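SecB-like chaperone Rv1957 (Mycobacterium tuberculosis, PDB 5MTW) acts as the chaperone of a type II toxin-antitoxin-chaperone system, preventing aggregation of the antitoxin HigA1, and is required for neutralisation of the toxin HigB1. Local coordinates at residues T51-E57 against S75-Q81; D105-A109 against Y143-V148. All blocks are in the same frame, centred on the assembly; numbering follows the deposited sequence.

How the contacts relate
Followed from the N terminus, after a short helix, 20-25, the chain lays down strand 26-40 at one margin of the four-stranded antiparallel sheet, then crosses to the other margin with strand 50-62. Contact 1 (51-57 against 75-81) closes the hairpin between that strand and strand 69-82, and is complete before contact 2 opens. Strand 99-114 then fits between 69-82 and 26-40, giving the order 26-40, 99-114, 69-82, 50-62. Contact 2 (105-109 against 143-148) closes a second, longer loop, bringing helix 125-154 back onto the sheet. The two loops run in series and neither encloses the other. They meet where Cys76 N reaches Phe106 O at 2.8 Å, and where Cys76 SG packs on Ile144.

Contact 1 of 2, residues T51-E57 against S75-Q81; sequences TYDLEFE and SCHLRIQ
Leu54 leans across an antiparallel beta hairpin toward Cys76 and Leu78, and shows how side-chain orientation divides the two faces of a sheet. The hairpin pairs strand 50-62, a margin of the SecB-like sheet within this chain, with strand 69-82. Its seven pairs alternate between hydrogen-bonded and non-hydrogen-bonded. Tyr52, Leu54 and Phe56 share one face with Cys76, Leu78 and Ile80, and this is the face on which helix 125-154 packs. The CG of Leu54 stands anti to the backbone N (chi1 -175°), and the CD1 branch bends back over the partner strand. It passes 3.3 Å from His77 O and rests 4.1 Å from both Cys76 CB and Leu78 CB. Tyr52 behaves differently: its CB lies against Ile80 CG1, while the ring extends away from the hairpin with CD2 beside Leu78 CD1, and OH hydrogen-bonds Glu163. The bound antitoxin peptide packs an aromatic side chain against Tyr52 and Ile80. At the other end Phe56 meets Cys76 obliquely, SG lying 5.0 Å from the ring centroid in a sulfur-aromatic contact.

Polar groups occupy the other face. Thr51 and Gln81 run side by side, CG2 against CB, and Gln81 NE2 hydrogen-bonds Asp100. The carboxylate of Asp53 is turned 60° from the amide of Gln81. Arg79 sends its guanidinium along its own strand rather than across the hairpin; NH1 donates to His77 NE2 at 2.9 Å in a bent bond, with His77 CD2 at the guanidinium edge. Eight backbone bonds join the strands beneath these side chains. The one from Thr51 N to Gln81 O is almost straight, 2.7 Å long with 178° at the hydrogen.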
# COMPACT_ATOMS: atom_id res chain seq x y z
N THR A 51 -2.98 22.84 -2.00
CA THR A 51 -2.53 22.48 -3.32
C THR A 51 -1.19 21.66 -3.35
O THR A 51 -0.63 21.37 -2.34
CB THR A 51 -2.44 23.72 -4.24
OG1 THR A 51 -2.44 23.28 -5.61
CG2 THR A 51 -1.19 24.56 -3.93
N TYR A 52 -0.72 21.32 -4.54
CA TYR A 52 0.53 20.59 -4.67
C TYR A 52 1.25 20.82 -5.94
O TYR A 52 0.64 21.12 -6.92
CB TYR A 52 0.23 19.10 -4.47
CG TYR A 52 -0.48 18.47 -5.62
CD1 TYR A 52 -1.83 18.56 -5.75
CD2 TYR A 52 0.26 17.78 -6.60
CE1 TYR A 52 -2.46 18.02 -6.84
CE2 TYR A 52 -0.36 17.17 -7.67
CZ TYR A 52 -1.73 17.29 -7.77
OH TYR A 52 -2.37 16.70 -8.80
N ASP A 53 2.55 20.62 -5.89
CA ASP A 53 3.44 20.63 -7.04
C ASP A 53 4.12 19.28 -7.11
O ASP A 53 4.46 18.71 -6.05
CB ASP A 53 4.59 21.63 -6.89
CG ASP A 53 4.16 23.04 -6.78
OD1 ASP A 53 3.00 23.36 -7.10
OD2 ASP A 53 4.99 23.84 -6.36
N LEU A 54 4.28 18.74 -8.31
CA LEU A 54 4.94 17.42 -8.52
C LEU A 54 5.84 17.44 -9.77
O LEU A 54 5.36 17.53 -10.88
CB LEU A 54 3.92 16.29 -8.63
CG LEU A 54 4.49 14.87 -8.72
CD1 LEU A 54 5.52 14.52 -7.66
CD2 LEU A 54 3.40 13.79 -8.73
N GLU A 55 7.14 17.38 -9.56
CA GLU A 55 8.16 17.49 -10.59
C GLU A 55 8.61 16.02 -10.75
O GLU A 55 8.81 15.35 -9.73
CB GLU A 55 9.34 18.30 -10.11
CG GLU A 55 10.43 18.41 -11.16
CD GLU A 55 11.70 19.09 -10.68
OE1 GLU A 55 11.79 19.37 -9.46
OE2 GLU A 55 12.59 19.35 -11.53
N PHE A 56 8.73 15.55 -11.99
CA PHE A 56 9.27 14.22 -12.29
C PHE A 56 10.59 14.38 -13.04
O PHE A 56 10.74 15.31 -13.84
CB PHE A 56 8.36 13.49 -13.23
CG PHE A 56 6.96 13.30 -12.73
CD1 PHE A 56 6.00 14.31 -12.84
CD2 PHE A 56 6.58 12.11 -12.15
CE1 PHE A 56 4.68 14.13 -12.42
CE2 PHE A 56 5.25 11.90 -11.71
CZ PHE A 56 4.30 12.93 -11.85
N GLU A 57 11.55 13.48 -12.86
CA GLU A 57 12.75 13.51 -13.70
C GLU A 57 13.07 12.04 -14.10
O GLU A 57 13.41 11.24 -13.24
CB GLU A 57 13.90 14.23 -12.96
CG GLU A 57 15.09 14.74 -13.78
CD GLU A 57 14.72 15.45 -15.08
OE1 GLU A 57 14.04 16.52 -15.06
OE2 GLU A 57 15.13 14.94 -16.14
N SER A 75 12.58 9.97 -10.83
CA SER A 75 12.79 10.79 -9.61
C SER A 75 11.63 11.80 -9.48
O SER A 75 11.19 12.37 -10.49
CB SER A 75 14.16 11.53 -9.71
OG SER A 75 14.40 12.24 -8.52
N CYS A 76 11.03 11.88 -8.29
CA CYS A 76 9.87 12.74 -8.06
C CYS A 76 10.14 13.71 -6.89
O CYS A 76 10.75 13.32 -5.83
CB CYS A 76 8.64 11.92 -7.74
SG CYS A 76 8.33 10.61 -8.91
N HIS A 77 9.57 14.90 -7.01
CA HIS A 77 9.61 15.91 -5.91
C HIS A 77 8.16 16.43 -5.72
O HIS A 77 7.54 16.98 -6.62
CB HIS A 77 10.64 17.06 -6.14
CG HIS A 77 10.79 17.92 -4.91
ND1 HIS A 77 11.56 17.54 -3.82
CD2 HIS A 77 10.18 19.07 -4.53
CE1 HIS A 77 11.46 18.44 -2.86
NE2 HIS A 77 10.62 19.37 -3.27
N LEU A 78 7.60 16.12 -4.58
CA LEU A 78 6.25 16.48 -4.20
C LEU A 78 6.30 17.56 -3.12
O LEU A 78 6.99 17.44 -2.05
CB LEU A 78 5.52 15.25 -3.67
CG LEU A 78 4.16 15.54 -3.05
CD1 LEU A 78 3.22 15.87 -4.13
CD2 LEU A 78 3.62 14.37 -2.22
N ARG A 79 5.53 18.60 -3.36
CA ARG A 79 5.43 19.71 -2.41
C ARG A 79 3.94 19.94 -2.24
O ARG A 79 3.24 20.20 -3.21
CB ARG A 79 6.07 20.98 -2.96
CG ARG A 79 7.55 21.16 -2.73
CD ARG A 79 8.03 22.57 -3.23
NE ARG A 79 8.80 23.35 -2.24
CZ ARG A 79 10.05 23.09 -1.82
NH1 ARG A 79 10.71 22.05 -2.24
NH2 ARG A 79 10.66 23.89 -0.96
N ILE A 80 3.49 19.74 -1.03
CA ILE A 80 2.10 20.03 -0.63
C ILE A 80 2.08 21.33 0.15
O ILE A 80 2.87 21.53 1.06
CB ILE A 80 1.52 18.88 0.21
CG1 ILE A 80 1.40 17.63 -0.70
CG2 ILE A 80 0.15 19.23 0.76
CD1 ILE A 80 0.92 16.42 0.04
N GLN A 81 1.15 22.20 -0.23
CA GLN A 81 1.13 23.57 0.22
C GLN A 81 -0.27 24.07 0.53
O GLN A 81 -1.21 23.76 -0.21
CB GLN A 81 1.64 24.44 -0.90
CG GLN A 81 3.07 24.19 -1.31
CD GLN A 81 3.53 25.23 -2.28
OE1 GLN A 81 2.90 25.41 -3.29
NE2 GLN A 81 4.58 25.96 -1.95

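Contact 2 of 2, residues D105-A109 against Y143-V148; sequences DFEFA and YIREYV
Tyr147 lies against both Phe106 and Phe108 in an aromatic cluster, a worked example of how a helix is seated on an antiparallel sheet largely through aromatic side chains. Strand 99-114 lies inside the sheet of this SecB-like fold, and helix 125-154 crosses its face with the short segments at 144°, their axes 9.8 Å apart. All six residues that touch are buried.

The path of Tyr147 explains the fit. CG stands anti to the backbone N (chi1 -174°), which carries the ring off the helix toward the strand. CB comes first, and meets the rim of Phe108, lying near that ring's plane at 3.6 Å from CE2. At CG the same edge of Phe108 is still in touch, now pointing at the tyrosine face in an offset edge-to-face pair with planes 72° apart. Farther out the roles reverse: CD2 sits 3.7 Å above the plane of Phe106, over the middle of its ring, and CE2 continues across to Phe106 CG. This second pair is T-shaped, Tyr147 presenting its edge, with centroids 5.0 Å apart. The ring thus receives an edge on its face and offers its own edge to a face. Its OH reaches past the cluster to hydrogen-bond Thr36 OG1 on strand 26-40.

Neighbouring helix residues also touch both phenylalanines. Ile144 divides its branches between them: CG2 lies at the edge of Phe106, and CG1 is near Phe108 CD2. Tyr143 lays its CB over a face of Phe108 while its ring turns away to an edge-to-face contact with Tyr149 of the second subunit, so this helix also serves the assembly. Val148 also reaches Phe106, its CG2 lying 3.7 Å from CZ of that ring.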
# COMPACT_ATOMS: atom_id res chain seq x y z
N ASP A 105 10.60 13.52 -1.57
CA ASP A 105 11.48 13.27 -2.70
C ASP A 105 11.75 11.76 -2.72
O ASP A 105 12.21 11.19 -1.72
CB ASP A 105 12.78 14.07 -2.57
CG ASP A 105 13.84 13.67 -3.62
OD1 ASP A 105 13.58 13.54 -4.87
OD2 ASP A 105 14.98 13.48 -3.16
N PHE A 106 11.32 11.12 -3.79
CA PHE A 106 11.47 9.70 -3.92
C PHE A 106 11.77 9.27 -5.36
O PHE A 106 11.50 10.01 -6.31
CB PHE A 106 10.21 9.01 -3.33
CG PHE A 106 8.94 9.36 -4.05
CD1 PHE A 106 8.25 10.50 -3.73
CD2 PHE A 106 8.49 8.59 -5.06
CE1 PHE A 106 7.04 10.86 -4.39
CE2 PHE A 106 7.32 8.91 -5.76
CZ PHE A 106 6.58 10.05 -5.41
N GLU A 107 12.22 8.04 -5.54
CA GLU A 107 12.50 7.57 -6.86
C GLU A 107 12.18 6.08 -7.06
O GLU A 107 12.49 5.29 -6.17
CB GLU A 107 14.01 7.74 -7.12
CG GLU A 107 14.41 7.46 -8.54
CD GLU A 107 15.92 7.66 -8.75
OE1 GLU A 107 16.68 7.70 -7.79
OE2 GLU A 107 16.33 7.83 -9.92
N PHE A 108 11.42 5.78 -8.10
CA PHE A 108 11.05 4.46 -8.48
C PHE A 108 11.93 3.97 -9.65
O PHE A 108 12.43 4.76 -10.49
CB PHE A 108 9.53 4.39 -8.84
CG PHE A 108 8.62 4.19 -7.62
CD1 PHE A 108 8.34 2.91 -7.16
CD2 PHE A 108 8.08 5.28 -6.90
CE1 PHE A 108 7.55 2.70 -6.00
CE2 PHE A 108 7.30 5.08 -5.76
CZ PHE A 108 6.97 3.79 -5.36
N ALA A 109 12.08 2.65 -9.72
CA ALA A 109 12.78 2.00 -10.76
C ALA A 109 12.01 0.85 -11.31
O ALA A 109 11.43 0.13 -10.51
CB ALA A 109 14.02 1.39 -10.21
N TYR A 143 2.56 3.37 -9.94
CA TYR A 143 3.22 3.07 -8.72
C TYR A 143 3.54 4.32 -7.94
O TYR A 143 3.56 4.38 -6.67
CB TYR A 143 4.54 2.35 -8.98
CG TYR A 143 4.30 0.96 -9.50
CD1 TYR A 143 4.06 0.76 -10.85
CD2 TYR A 143 4.33 -0.14 -8.65
CE1 TYR A 143 3.82 -0.53 -11.37
CE2 TYR A 143 4.11 -1.43 -9.16
CZ TYR A 143 3.86 -1.62 -10.51
OH TYR A 143 3.67 -2.93 -10.99
N ILE A 144 3.76 5.35 -8.72
CA ILE A 144 4.06 6.67 -8.16
C ILE A 144 2.80 7.25 -7.53
O ILE A 144 2.83 7.74 -6.49
CB ILE A 144 4.62 7.67 -9.21
CG1 ILE A 144 6.10 7.33 -9.53
CG2 ILE A 144 4.53 9.10 -8.69
CD1 ILE A 144 6.65 7.91 -10.86
N ARG A 145 1.69 7.11 -8.22
CA ARG A 145 0.42 7.59 -7.70
C ARG A 145 -0.01 6.84 -6.41
O ARG A 145 -0.50 7.43 -5.45
CB ARG A 145 -0.64 7.36 -8.81
CG ARG A 145 -2.07 7.63 -8.39
CD ARG A 145 -2.94 7.68 -9.69
NE ARG A 145 -4.40 7.85 -9.44
CZ ARG A 145 -5.25 6.87 -9.20
NH1 ARG A 145 -4.85 5.61 -9.11
NH2 ARG A 145 -6.51 7.13 -9.02
N GLU A 146 0.19 5.53 -6.40
CA GLU A 146 -0.17 4.74 -5.24
C GLU A 146 0.71 5.13 -4.04
O GLU A 146 0.26 5.19 -2.91
CB GLU A 146 -0.08 3.24 -5.48
CG GLU A 146 -0.54 2.41 -4.28
CD GLU A 146 0.54 2.21 -3.21
OE1 GLU A 146 1.74 2.30 -3.54
OE2 GLU A 146 0.22 1.95 -2.02
N TYR A 147 1.98 5.42 -4.31
CA TYR A 147 2.87 5.78 -3.26
C TYR A 147 2.51 7.14 -2.61
O TYR A 147 2.61 7.31 -1.39
CB TYR A 147 4.36 5.73 -3.79
CG TYR A 147 5.29 5.96 -2.68
CD1 TYR A 147 5.41 5.04 -1.63
CD2 TYR A 147 6.06 7.10 -2.61
CE1 TYR A 147 6.24 5.27 -0.54
CE2 TYR A 147 6.89 7.34 -1.55
CZ TYR A 147 6.97 6.42 -0.50
OH TYR A 147 7.79 6.77 0.60
N VAL A 148 2.12 8.11 -3.45
CA VAL A 148 1.70 9.38 -2.98
C VAL A 148 0.45 9.27 -2.10
O VAL A 148 0.34 9.90 -1.10
CB VAL A 148 1.61 10.40 -4.10
CG1 VAL A 148 0.97 11.69 -3.64
CG2 VAL A 148 3.01 10.74 -4.65